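Side-chain contacts in flagellar brake protein YcgR (Klebsiella pneumoniae, PDB 5KEC), which binds the bacterial second messenger cyclic di-GMP and probably acts as a transcriptional activator of type 3 fimbriae, with a role in biofilm formation: residues B[32-36]-B[37-41]; B[45-49]-B[50-54]; B[53-56]-B[57-61]; B[218-221]-B[222-226]. All coordinates share one frame; numbering follows the deposited sequence.

Contact 1 (B[32-36]-B[37-41]); sequences IFFNN and TSIIT
The Phe34 ring meets Thr37 CB and Ile39 CG2 obliquely, while Ile32 CG2 from its own strand sits in the ring plane at the rim. Its CE1 touches Thr37 CB at 3.9 Å, the two side chains running alongside and pointing the same way. CZ reaches on to Ile39 CG2 at 4.2 Å, so the ring spans two residues of the facing strand. A chi1 of 40° sets CG of Phe34 between its backbone N and carbonyl carbon, and from there CE1 and CZ reach Thr37 and Ile39. Next to it Ile32 and Ile39 lie side by side, their CD1 atoms 3.9 Å apart, and Ile32 CD1 also meets Thr41 CG2 at 4.0 Å. On the reverse face Phe33 tilts against Ser38, CD1 to CB 3.8 Å. Ser38 OG is turned to Glu31, which takes its hydrogen bond, and Arg110 and Arg114, which bind cyclic di-GMP in a ligand-bound structure of this protein, lie close to Phe33 and Ser38. Two pairs of backbone bonds lock the register, Ile32 with Ile39 and Phe34 with Thr37; in the second pair Thr37 N comes to Phe34 O at 2.9 Å. Asn35 and Asn36 form the corners of the turn, Asn35 with a positive phi of 57°. This is a tight antiparallel beta hairpin of strands 29-34 and 37-46, closed by a two-residue type II' turn, in the YcgR-like N-terminal domain.

Contact 2 (B[45-49]-B[50-54]); sequences RVDFA and EFHIQ
Arg45 and His52 lie side by side and point the same way, the aliphatic part of the arginine passing over one face of the imidazole. With the Arg45 chain extended from CG to NE (chi2 -168°), its CD sits 3.8 Å from the centroid of the His52 ring, a CH-pi contact displaced toward the rim. CB of Arg45 packs on His52 CB at 3.8 Å. The guanidinium and ring planes are 37° apart. Arg45 NE faces Asp47 OD2 at the edge of the guanidinium, a long salt bridge of 3.8 Å. The other carboxylate oxygen, Asp47 OD1, is gripped twice: Ala49 N donates to it in an Asx turn, and Glu50 N reaches it at 2.8 Å. In return Asp47 N gives a nearly straight bond of 3.0 Å to Glu50 O, which closes the bend. Glu50 carries its own carboxylate to Lys84 and Thr83. The hairpin of strands 37-46 and 50-55 is backed on one face by helix 13-25, where Val46 and Phe51 meet Phe20, while the Phe51 ring also meets that of Phe98 of the adjoining strand 94-99.

Contact 3 (B[53-56]-B[57-61]); sequences IQTH and RKIPS
Leaving strand 50-55, the chain bends at His56 (psi -15°) and returns to an extended course at Arg57, whose N donates to Thr55 OG1 at 3.1 Å. With the hydroxyl oxygen accepting from the backbone N two residues on, this is an ST turn; at 164° the bond is nearly straight. OG1 of Thr55 lies opposite its own backbone N (chi1 175°), where Arg57 N meets it. Arg57 crosses Thr55 at about a right angle, and its CG comes within 3.0 Å of the same Thr55 OG1, a tight fit. The arginine chain then folds at chi2 and chi3 and its end leads away. On the inner side of the bend, Ile59 turns back to the strand: its CD1 meets Thr55 CG2 at 4.0 Å and Ile53 CD1, tip to tip, at 4.2 Å. These three side chains form a continuous apolar patch beneath the polar turn. The end of His56 leads away from the loop, and its NE2 is hydrogen-bonded to Asp91 O. Tyr96 OH hydrogen-bonds to both Arg57 O and Ile59 N and so braces the loop that leads to strand 64-71. Strand 94-99, which carries Tyr96, flanks Ile53 and Thr55, while Ile59 rests on Phe34 and Ile53 on Ile32 of strand 29-34.

Contact 4 (B[218-221]-B[222-226]); sequences RRIE and KILLD
Ile223 and Leu224 both set their first branch opposite the carbonyl carbon and beside the backbone N, chi1 -62° and -80°, which sends CG1 and CG back along the helix toward the carbonyls of the preceding turn. Ile223 CG1 comes within 3.2 Å of Arg219 O. Leu224 CG lies 3.4 Å from Ile220 O, and its CD1 branch goes on to Ile220 CG2, where the two apolar side chains meet at 4.3 Å. Leu225 uses the same geometry, with CG 3.1 Å from Glu221 O. Lys222 begins alike but kinks at chi3, -62°, so that its CE swings alongside the helix to 4.0 Å from Arg219 CA. Beneath the side chains runs a regular ladder of alpha-helical bonds. Lys222 N donates to Arg218 O at 2.9 Å. Ile223 N to Arg219 O, Leu224 N to Ile220 O and Leu225 N to Glu221 O follow. Lys222 N also makes a weak second bond to Arg219 O. The segment belongs to helix 214-234, which follows the last strand of the C-terminal beta domain, a layout consistent with the PilZ fold. On its buried side Ile220 packs on Phe211 and Ile178, Ile223 on Leu172 and Tyr175, and Leu224 touches Asp144 near Ser143, which binds cyclic di-GMP in a ligand-bound structure. At the flank Arg219 reaches the backbone O of Tyr175, while the Tyr175 hydroxyl is hydrogen-bonded to Asp226 OD2. Glu221 faces Gln217 one turn earlier, through a weak hydrogen bond.

Contacts 1, 2 and 3 belong to the same antiparallel sheet of the N-terminal domain. Contacts 1 and 2 share strand 37-46, contacts 2 and 3 share strand 50-55 together with Ile53 and Gln54. Contact 3 lies closest to contact 1, centres about 9 Å apart: Ile32 CD1 touches Ile53 CD1 at 3.6 Å, and Phe34 CE2 touches Ile59 CG1 at 3.8 Å. Contact 4 stands apart in the other domain, with nearest atoms about 15 Å from contact 1. Residues that bind cyclic di-GMP in another structure of the protein, not occupied here, lie near two of them: Arg110 and Arg114 beside contact 1 and Ser143 beside contact 4, whereas contact 2 is remote from the site.

Contact 1 (B[32-36]-B[37-41])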
loop_
_atom_site.group_PDB
_atom_site.type_symbol
_atom_site.label_atom_id
_atom_site.label_comp_id
_atom_site.label_asym_id
_atom_site.label_seq_id
_atom_site.Cartn_x
_atom_site.Cartn_y
_atom_site.Cartn_z
ATOM N N ILE B 32 -3.992 6.165 8.640
ATOM C CA ILE B 32 -3.423 4.823 8.580
ATOM C C ILE B 32 -4.005 4.075 7.391
ATOM O O ILE B 32 -5.225 3.922 7.292
ATOM C CB ILE B 32 -3.775 4.029 9.850
ATOM C CG1 ILE B 32 -3.650 4.922 11.089
ATOM C CG2 ILE B 32 -2.923 2.768 9.954
ATOM C CD1 ILE B 32 -4.107 4.254 12.379
ATOM N N PHE B 33 -3.140 3.614 6.492
ATOM C CA PHE B 33 -3.582 2.861 5.324
ATOM C C PHE B 33 -3.276 1.380 5.490
ATOM O O PHE B 33 -2.177 1.008 5.894
ATOM C CB PHE B 33 -2.880 3.352 4.053
ATOM C CG PHE B 33 -3.132 4.790 3.731
ATOM C CD1 PHE B 33 -4.277 5.171 3.051
ATOM C CD2 PHE B 33 -2.214 5.764 4.091
ATOM C CE1 PHE B 33 -4.506 6.501 2.746
ATOM C CE2 PHE B 33 -2.443 7.098 3.788
ATOM C CZ PHE B 33 -3.589 7.463 3.116
ATOM N N PHE B 34 -4.252 0.537 5.184
ATOM C CA PHE B 34 -3.993 -0.891 5.029
ATOM C C PHE B 34 -4.969 -1.490 4.037
ATOM O O PHE B 34 -6.183 -1.327 4.173
ATOM C CB PHE B 34 -4.038 -1.635 6.369
ATOM C CG PHE B 34 -5.131 -1.176 7.289
ATOM C CD1 PHE B 34 -6.321 -1.874 7.376
ATOM C CD2 PHE B 34 -4.963 -0.051 8.074
ATOM C CE1 PHE B 34 -7.322 -1.455 8.221
ATOM C CE2 PHE B 34 -5.961 0.372 8.922
ATOM C CZ PHE B 34 -7.143 -0.332 8.995
ATOM N N ASN B 35 -4.428 -2.159 3.025
ATOM C CA ASN B 35 -5.246 -2.793 2.003
ATOM C C ASN B 35 -6.170 -1.794 1.304
ATOM O O ASN B 35 -5.716 -0.916 0.574
ATOM C CB ASN B 35 -6.055 -3.935 2.623
ATOM C CG ASN B 35 -5.189 -4.892 3.432
ATOM O OD1 ASN B 35 -4.036 -5.148 3.082
ATOM N ND2 ASN B 35 -5.743 -5.420 4.520
ATOM N N ASN B 36 -7.468 -1.930 1.552
ATOM C CA ASN B 36 -8.483 -1.109 0.908
ATOM C C ASN B 36 -8.831 0.113 1.744
ATOM O O ASN B 36 -9.472 1.056 1.268
ATOM C CB ASN B 36 -9.749 -1.941 0.730
ATOM C CG ASN B 36 -10.282 -1.889 -0.675
ATOM O OD1 ASN B 36 -9.523 -1.698 -1.627
ATOM N ND2 ASN B 36 -11.595 -2.059 -0.822
ATOM N N THR B 37 -8.401 0.080 2.998
ATOM C CA THR B 37 -8.966 0.939 4.024
ATOM C C THR B 37 -8.040 2.056 4.477
ATOM O O THR B 37 -6.820 1.924 4.465
ATOM C CB THR B 37 -9.371 0.100 5.251
ATOM O OG1 THR B 37 -10.245 -0.958 4.836
ATOM C CG2 THR B 37 -10.073 0.959 6.297
ATOM N N SER B 38 -8.650 3.160 4.883
ATOM C CA SER B 38 -7.936 4.280 5.464
ATOM C C SER B 38 -8.749 4.780 6.639
ATOM O O SER B 38 -9.954 5.004 6.520
ATOM C CB SER B 38 -7.767 5.393 4.433
ATOM O OG SER B 38 -7.493 6.628 5.059
ATOM N N ILE B 39 -8.105 4.935 7.788
ATOM C CA ILE B 39 -8.792 5.527 8.925
ATOM C C ILE B 39 -8.042 6.757 9.418
ATOM O O ILE B 39 -6.823 6.849 9.292
ATOM C CB ILE B 39 -8.999 4.520 10.076
ATOM C CG1 ILE B 39 -7.744 4.413 10.936
ATOM C CG2 ILE B 39 -9.401 3.154 9.529
ATOM C CD1 ILE B 39 -7.875 3.419 12.062
ATOM N N ILE B 40 -8.786 7.715 9.952
ATOM C CA ILE B 40 -8.183 8.889 10.552
ATOM C C ILE B 40 -8.404 8.814 12.048
ATOM O O ILE B 40 -9.513 8.521 12.508
ATOM C CB ILE B 40 -8.829 10.184 10.042
ATOM C CG1 ILE B 40 -8.723 10.279 8.521
ATOM C CG2 ILE B 40 -8.186 11.399 10.708
ATOM C CD1 ILE B 40 -7.328 10.518 8.020
ATOM N N THR B 41 -7.346 9.075 12.805
ATOM C CA THR B 41 -7.433 9.118 14.249
ATOM C C THR B 41 -6.363 10.071 14.772
ATOM O O THR B 41 -5.875 10.923 14.029
ATOM C CB THR B 41 -7.279 7.702 14.851
ATOM O OG1 THR B 41 -7.501 7.746 16.266
ATOM C CG2 THR B 41 -5.888 7.137 14.557
#

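Contact 2 (B[45-49]-B[50-54])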
loop_
_atom_site.group_PDB
_atom_site.type_symbol
_atom_site.label_atom_id
_atom_site.label_comp_id
_atom_site.label_asym_id
_atom_site.label_seq_id
_atom_site.Cartn_x
_atom_site.Cartn_y
_atom_site.Cartn_z
ATOM N N ARG B 45 -0.119 8.077 22.185
ATOM C CA ARG B 45 1.042 8.007 23.061
ATOM C C ARG B 45 2.332 7.994 22.260
ATOM O O ARG B 45 2.419 7.352 21.217
ATOM C CB ARG B 45 0.970 6.765 23.949
ATOM C CG ARG B 45 2.066 6.689 24.991
ATOM C CD ARG B 45 2.116 5.318 25.651
ATOM N NE ARG B 45 3.277 5.191 26.525
ATOM C CZ ARG B 45 3.281 5.515 27.815
ATOM N NH1 ARG B 45 2.176 5.976 28.387
ATOM N NH2 ARG B 45 4.389 5.373 28.532
ATOM N N VAL B 46 3.329 8.714 22.753
ATOM C CA VAL B 46 4.635 8.753 22.115
ATOM C C VAL B 46 5.710 8.545 23.167
ATOM O O VAL B 46 5.713 9.203 24.207
ATOM C CB VAL B 46 4.890 10.098 21.403
ATOM C CG1 VAL B 46 6.287 10.118 20.797
ATOM C CG2 VAL B 46 3.836 10.353 20.330
ATOM N N ASP B 47 6.610 7.605 22.910
ATOM C CA ASP B 47 7.767 7.427 23.772
ATOM C C ASP B 47 9.013 7.230 22.918
ATOM O O ASP B 47 8.956 7.337 21.690
ATOM C CB ASP B 47 7.560 6.276 24.764
ATOM C CG ASP B 47 7.347 4.942 24.081
ATOM O OD1 ASP B 47 8.157 4.589 23.198
ATOM O OD2 ASP B 47 6.367 4.249 24.431
ATOM N N PHE B 48 10.134 6.943 23.569
ATOM C CA PHE B 48 11.426 6.941 22.895
ATOM C C PHE B 48 11.527 5.920 21.763
ATOM O O PHE B 48 12.347 6.071 20.857
ATOM C CB PHE B 48 12.553 6.733 23.911
ATOM C CG PHE B 48 12.457 5.435 24.668
ATOM C CD1 PHE B 48 13.227 4.342 24.297
ATOM C CD2 PHE B 48 11.598 5.308 25.750
ATOM C CE1 PHE B 48 13.145 3.145 24.990
ATOM C CE2 PHE B 48 11.510 4.115 26.448
ATOM C CZ PHE B 48 12.287 3.031 26.066
ATOM N N ALA B 49 10.687 4.892 21.800
ATOM C CA ALA B 49 10.822 3.786 20.856
ATOM C C ALA B 49 9.567 3.498 20.026
ATOM O O ALA B 49 9.653 2.864 18.971
ATOM C CB ALA B 49 11.259 2.529 21.593
ATOM N N GLU B 50 8.412 3.962 20.497
ATOM C CA GLU B 50 7.138 3.577 19.894
ATOM C C GLU B 50 6.101 4.697 19.930
ATOM O O GLU B 50 6.204 5.628 20.722
ATOM C CB GLU B 50 6.574 2.345 20.608
ATOM C CG GLU B 50 7.395 1.081 20.423
ATOM C CD GLU B 50 6.972 -0.038 21.358
ATOM O OE1 GLU B 50 6.402 0.262 22.432
ATOM O OE2 GLU B 50 7.216 -1.217 21.015
ATOM N N PHE B 51 5.115 4.609 19.047
ATOM C CA PHE B 51 3.955 5.488 19.122
ATOM C C PHE B 51 2.704 4.636 19.105
ATOM O O PHE B 51 2.698 3.552 18.528
ATOM C CB PHE B 51 3.931 6.498 17.972
ATOM C CG PHE B 51 3.637 5.891 16.629
ATOM C CD1 PHE B 51 2.330 5.774 16.178
ATOM C CD2 PHE B 51 4.670 5.447 15.812
ATOM C CE1 PHE B 51 2.054 5.221 14.933
ATOM C CE2 PHE B 51 4.408 4.891 14.565
ATOM C CZ PHE B 51 3.095 4.773 14.127
ATOM N N HIS B 52 1.644 5.122 19.740
ATOM C CA HIS B 52 0.412 4.352 19.839
ATOM C C HIS B 52 -0.728 4.995 19.085
ATOM O O HIS B 52 -0.797 6.213 18.967
ATOM C CB HIS B 52 -0.013 4.205 21.296
ATOM C CG HIS B 52 0.941 3.410 22.121
ATOM N ND1 HIS B 52 0.627 2.950 23.382
ATOM C CD2 HIS B 52 2.201 2.990 21.867
ATOM C CE1 HIS B 52 1.658 2.283 23.871
ATOM N NE2 HIS B 52 2.627 2.293 22.972
ATOM N N ILE B 53 -1.626 4.157 18.587
ATOM C CA ILE B 53 -2.925 4.610 18.125
ATOM C C ILE B 53 -3.955 3.615 18.637
ATOM O O ILE B 53 -3.607 2.498 19.023
ATOM C CB ILE B 53 -2.983 4.715 16.593
ATOM C CG1 ILE B 53 -2.662 3.369 15.949
ATOM C CG2 ILE B 53 -2.030 5.805 16.086
ATOM C CD1 ILE B 53 -3.890 2.565 15.590
ATOM N N GLN B 54 -5.219 4.024 18.654
ATOM C CA GLN B 54 -6.293 3.168 19.135
ATOM C C GLN B 54 -7.410 3.124 18.119
ATOM O O GLN B 54 -7.787 4.150 17.546
ATOM C CB GLN B 54 -6.820 3.669 20.487
ATOM C CG GLN B 54 -5.787 3.610 21.619
ATOM C CD GLN B 54 -6.217 4.405 22.841
ATOM O OE1 GLN B 54 -7.403 4.649 23.045
ATOM N NE2 GLN B 54 -5.251 4.830 23.648
#

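Contact 3 (B[53-56]-B[57-61])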
loop_
_atom_site.group_PDB
_atom_site.type_symbol
_atom_site.label_atom_id
_atom_site.label_comp_id
_atom_site.label_asym_id
_atom_site.label_seq_id
_atom_site.Cartn_x
_atom_site.Cartn_y
_atom_site.Cartn_z
ATOM N N ILE B 53 -1.626 4.157 18.587
ATOM C CA ILE B 53 -2.925 4.610 18.125
ATOM C C ILE B 53 -3.955 3.615 18.637
ATOM O O ILE B 53 -3.607 2.498 19.023
ATOM C CB ILE B 53 -2.983 4.715 16.593
ATOM C CG1 ILE B 53 -2.662 3.369 15.949
ATOM C CG2 ILE B 53 -2.030 5.805 16.086
ATOM C CD1 ILE B 53 -3.890 2.565 15.590
ATOM N N GLN B 54 -5.219 4.024 18.654
ATOM C CA GLN B 54 -6.293 3.168 19.135
ATOM C C GLN B 54 -7.410 3.124 18.119
ATOM O O GLN B 54 -7.787 4.150 17.546
ATOM C CB GLN B 54 -6.820 3.669 20.487
ATOM C CG GLN B 54 -5.787 3.610 21.619
ATOM C CD GLN B 54 -6.217 4.405 22.841
ATOM O OE1 GLN B 54 -7.403 4.649 23.045
ATOM N NE2 GLN B 54 -5.251 4.830 23.648
ATOM N N THR B 55 -7.941 1.928 17.894
ATOM C CA THR B 55 -8.992 1.735 16.914
ATOM C C THR B 55 -9.627 0.364 17.094
ATOM O O THR B 55 -8.984 -0.566 17.570
ATOM C CB THR B 55 -8.436 1.850 15.481
ATOM O OG1 THR B 55 -9.470 1.549 14.537
ATOM C CG2 THR B 55 -7.286 0.882 15.281
ATOM N N HIS B 56 -10.892 0.237 16.720
ATOM C CA HIS B 56 -11.560 -1.056 16.793
ATOM C C HIS B 56 -11.207 -1.938 15.598
ATOM O O HIS B 56 -11.435 -3.145 15.623
ATOM C CB HIS B 56 -13.078 -0.886 16.915
ATOM C CG HIS B 56 -13.535 -0.515 18.292
ATOM N ND1 HIS B 56 -13.622 0.791 18.724
ATOM C CD2 HIS B 56 -13.923 -1.282 19.340
ATOM C CE1 HIS B 56 -14.047 0.814 19.973
ATOM N NE2 HIS B 56 -14.238 -0.432 20.371
ATOM N N ARG B 57 -10.639 -1.335 14.557
ATOM C CA ARG B 57 -10.314 -2.067 13.335
ATOM C C ARG B 57 -9.146 -3.034 13.534
ATOM O O ARG B 57 -8.274 -2.815 14.380
ATOM C CB ARG B 57 -9.984 -1.096 12.199
ATOM C CG ARG B 57 -10.769 0.202 12.237
ATOM C CD ARG B 57 -12.226 0.002 11.875
ATOM N NE ARG B 57 -12.395 -0.338 10.467
ATOM C CZ ARG B 57 -13.497 -0.088 9.768
ATOM N NH1 ARG B 57 -14.529 0.514 10.343
ATOM N NH2 ARG B 57 -13.563 -0.434 8.490
ATOM N N LYS B 58 -9.137 -4.108 12.753
ATOM C CA LYS B 58 -8.007 -5.029 12.746
ATOM C C LYS B 58 -6.997 -4.559 11.706
ATOM O O LYS B 58 -7.353 -4.295 10.556
ATOM C CB LYS B 58 -8.456 -6.461 12.426
ATOM C CG LYS B 58 -9.209 -7.178 13.547
ATOM C CD LYS B 58 -10.637 -6.673 13.690
ATOM C CE LYS B 58 -11.540 -7.740 14.301
ATOM N NZ LYS B 58 -11.018 -8.249 15.602
ATOM N N ILE B 59 -5.742 -4.447 12.118
ATOM C CA ILE B 59 -4.682 -4.006 11.225
ATOM C C ILE B 59 -3.643 -5.109 11.100
ATOM O O ILE B 59 -3.134 -5.596 12.109
ATOM C CB ILE B 59 -4.007 -2.728 11.752
ATOM C CG1 ILE B 59 -5.054 -1.644 12.011
ATOM C CG2 ILE B 59 -2.949 -2.229 10.776
ATOM C CD1 ILE B 59 -4.519 -0.459 12.790
ATOM N N PRO B 60 -3.320 -5.502 9.857
ATOM C CA PRO B 60 -2.349 -6.576 9.608
ATOM C C PRO B 60 -1.045 -6.361 10.369
ATOM O O PRO B 60 -0.559 -5.232 10.461
ATOM C CB PRO B 60 -2.105 -6.490 8.093
ATOM C CG PRO B 60 -2.655 -5.156 7.667
ATOM C CD PRO B 60 -3.787 -4.883 8.607
ATOM N N SER B 61 -0.489 -7.440 10.909
ATOM C CA SER B 61 0.755 -7.362 11.662
ATOM C C SER B 61 1.921 -7.927 10.855
ATOM O O SER B 61 1.740 -8.403 9.733
ATOM C CB SER B 61 0.620 -8.111 12.991
ATOM O OG SER B 61 1.777 -7.951 13.794
#

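Contact 4 (B[218-221]-B[222-226])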
loop_
_atom_site.group_PDB
_atom_site.type_symbol
_atom_site.label_atom_id
_atom_site.label_comp_id
_atom_site.label_asym_id
_atom_site.label_seq_id
_atom_site.Cartn_x
_atom_site.Cartn_y
_atom_site.Cartn_z
ATOM N N ARG B 218 12.114 -1.255 -9.175
ATOM C CA ARG B 218 12.565 -0.123 -9.978
ATOM C C ARG B 218 12.000 -0.207 -11.388
ATOM O O ARG B 218 11.586 0.803 -11.961
ATOM C CB ARG B 218 14.090 -0.060 -10.037
ATOM C CG ARG B 218 14.734 0.670 -8.863
ATOM C CD ARG B 218 16.169 1.054 -9.204
ATOM N NE ARG B 218 16.811 1.844 -8.157
ATOM C CZ ARG B 218 17.686 1.357 -7.284
ATOM N NH1 ARG B 218 18.027 0.077 -7.327
ATOM N NH2 ARG B 218 18.221 2.151 -6.367
ATOM N N ARG B 219 11.988 -1.412 -11.952
ATOM C CA ARG B 219 11.401 -1.598 -13.270
ATOM C C ARG B 219 9.925 -1.220 -13.243
ATOM O O ARG B 219 9.431 -0.551 -14.153
ATOM C CB ARG B 219 11.597 -3.030 -13.762
ATOM C CG ARG B 219 13.030 -3.336 -14.171
ATOM C CD ARG B 219 13.196 -4.806 -14.514
ATOM N NE ARG B 219 12.542 -5.152 -15.771
ATOM C CZ ARG B 219 12.294 -6.397 -16.166
ATOM N NH1 ARG B 219 12.631 -7.422 -15.390
ATOM N NH2 ARG B 219 11.692 -6.616 -17.329
ATOM N N ILE B 220 9.221 -1.641 -12.195
ATOM C CA ILE B 220 7.811 -1.288 -12.053
ATOM C C ILE B 220 7.631 0.226 -11.945
ATOM O O ILE B 220 6.711 0.799 -12.532
ATOM C CB ILE B 220 7.172 -1.965 -10.818
ATOM C CG1 ILE B 220 7.070 -3.476 -11.025
ATOM C CG2 ILE B 220 5.797 -1.393 -10.549
ATOM C CD1 ILE B 220 6.187 -3.866 -12.174
ATOM N N GLU B 221 8.519 0.868 -11.193
ATOM C CA GLU B 221 8.429 2.306 -10.957
ATOM C C GLU B 221 8.683 3.107 -12.230
ATOM O O GLU B 221 8.089 4.163 -12.437
ATOM C CB GLU B 221 9.379 2.721 -9.828
ATOM C CG GLU B 221 8.869 2.298 -8.447
ATOM C CD GLU B 221 9.917 2.404 -7.346
ATOM O OE1 GLU B 221 11.122 2.230 -7.635
ATOM O OE2 GLU B 221 9.529 2.655 -6.183
ATOM N N LYS B 222 9.549 2.591 -13.096
ATOM C CA LYS B 222 9.811 3.247 -14.371
ATOM C C LYS B 222 8.613 3.150 -15.302
ATOM O O LYS B 222 8.275 4.108 -15.996
ATOM C CB LYS B 222 11.049 2.659 -15.039
ATOM C CG LYS B 222 12.337 3.023 -14.327
ATOM C CD LYS B 222 13.560 2.564 -15.107
ATOM C CE LYS B 222 13.593 1.053 -15.272
ATOM N NZ LYS B 222 14.837 0.599 -15.959
ATOM N N ILE B 223 7.967 1.990 -15.316
ATOM C CA ILE B 223 6.743 1.823 -16.080
ATOM C C ILE B 223 5.673 2.792 -15.579
ATOM O O ILE B 223 4.949 3.400 -16.370
ATOM C CB ILE B 223 6.202 0.389 -15.960
ATOM C CG1 ILE B 223 7.208 -0.619 -16.517
ATOM C CG2 ILE B 223 4.851 0.264 -16.666
ATOM C CD1 ILE B 223 6.801 -2.055 -16.295
ATOM N N LEU B 224 5.569 2.920 -14.259
ATOM C CA LEU B 224 4.586 3.808 -13.649
ATOM C C LEU B 224 4.794 5.235 -14.118
ATOM O O LEU B 224 3.857 5.900 -14.557
ATOM C CB LEU B 224 4.692 3.765 -12.129
ATOM C CG LEU B 224 4.027 2.596 -11.420
ATOM C CD1 LEU B 224 4.398 2.646 -9.957
ATOM C CD2 LEU B 224 2.522 2.652 -11.604
ATOM N N LEU B 225 6.034 5.698 -14.020
ATOM C CA LEU B 225 6.377 7.047 -14.445
ATOM C C LEU B 225 5.989 7.266 -15.905
ATOM O O LEU B 225 5.607 8.369 -16.289
ATOM C CB LEU B 225 7.868 7.330 -14.210
ATOM C CG LEU B 225 8.355 7.282 -12.751
ATOM C CD1 LEU B 225 9.849 7.559 -12.654
ATOM C CD2 LEU B 225 7.583 8.251 -11.866
ATOM N N ASP B 226 6.061 6.206 -16.709
ATOM C CA ASP B 226 5.662 6.269 -18.115
ATOM C C ASP B 226 4.146 6.322 -18.272
ATOM O O ASP B 226 3.615 7.032 -19.133
ATOM C CB ASP B 226 6.195 5.056 -18.887
ATOM C CG ASP B 226 7.672 5.171 -19.219
ATOM O OD1 ASP B 226 8.213 6.293 -19.164
ATOM O OD2 ASP B 226 8.290 4.137 -19.550
#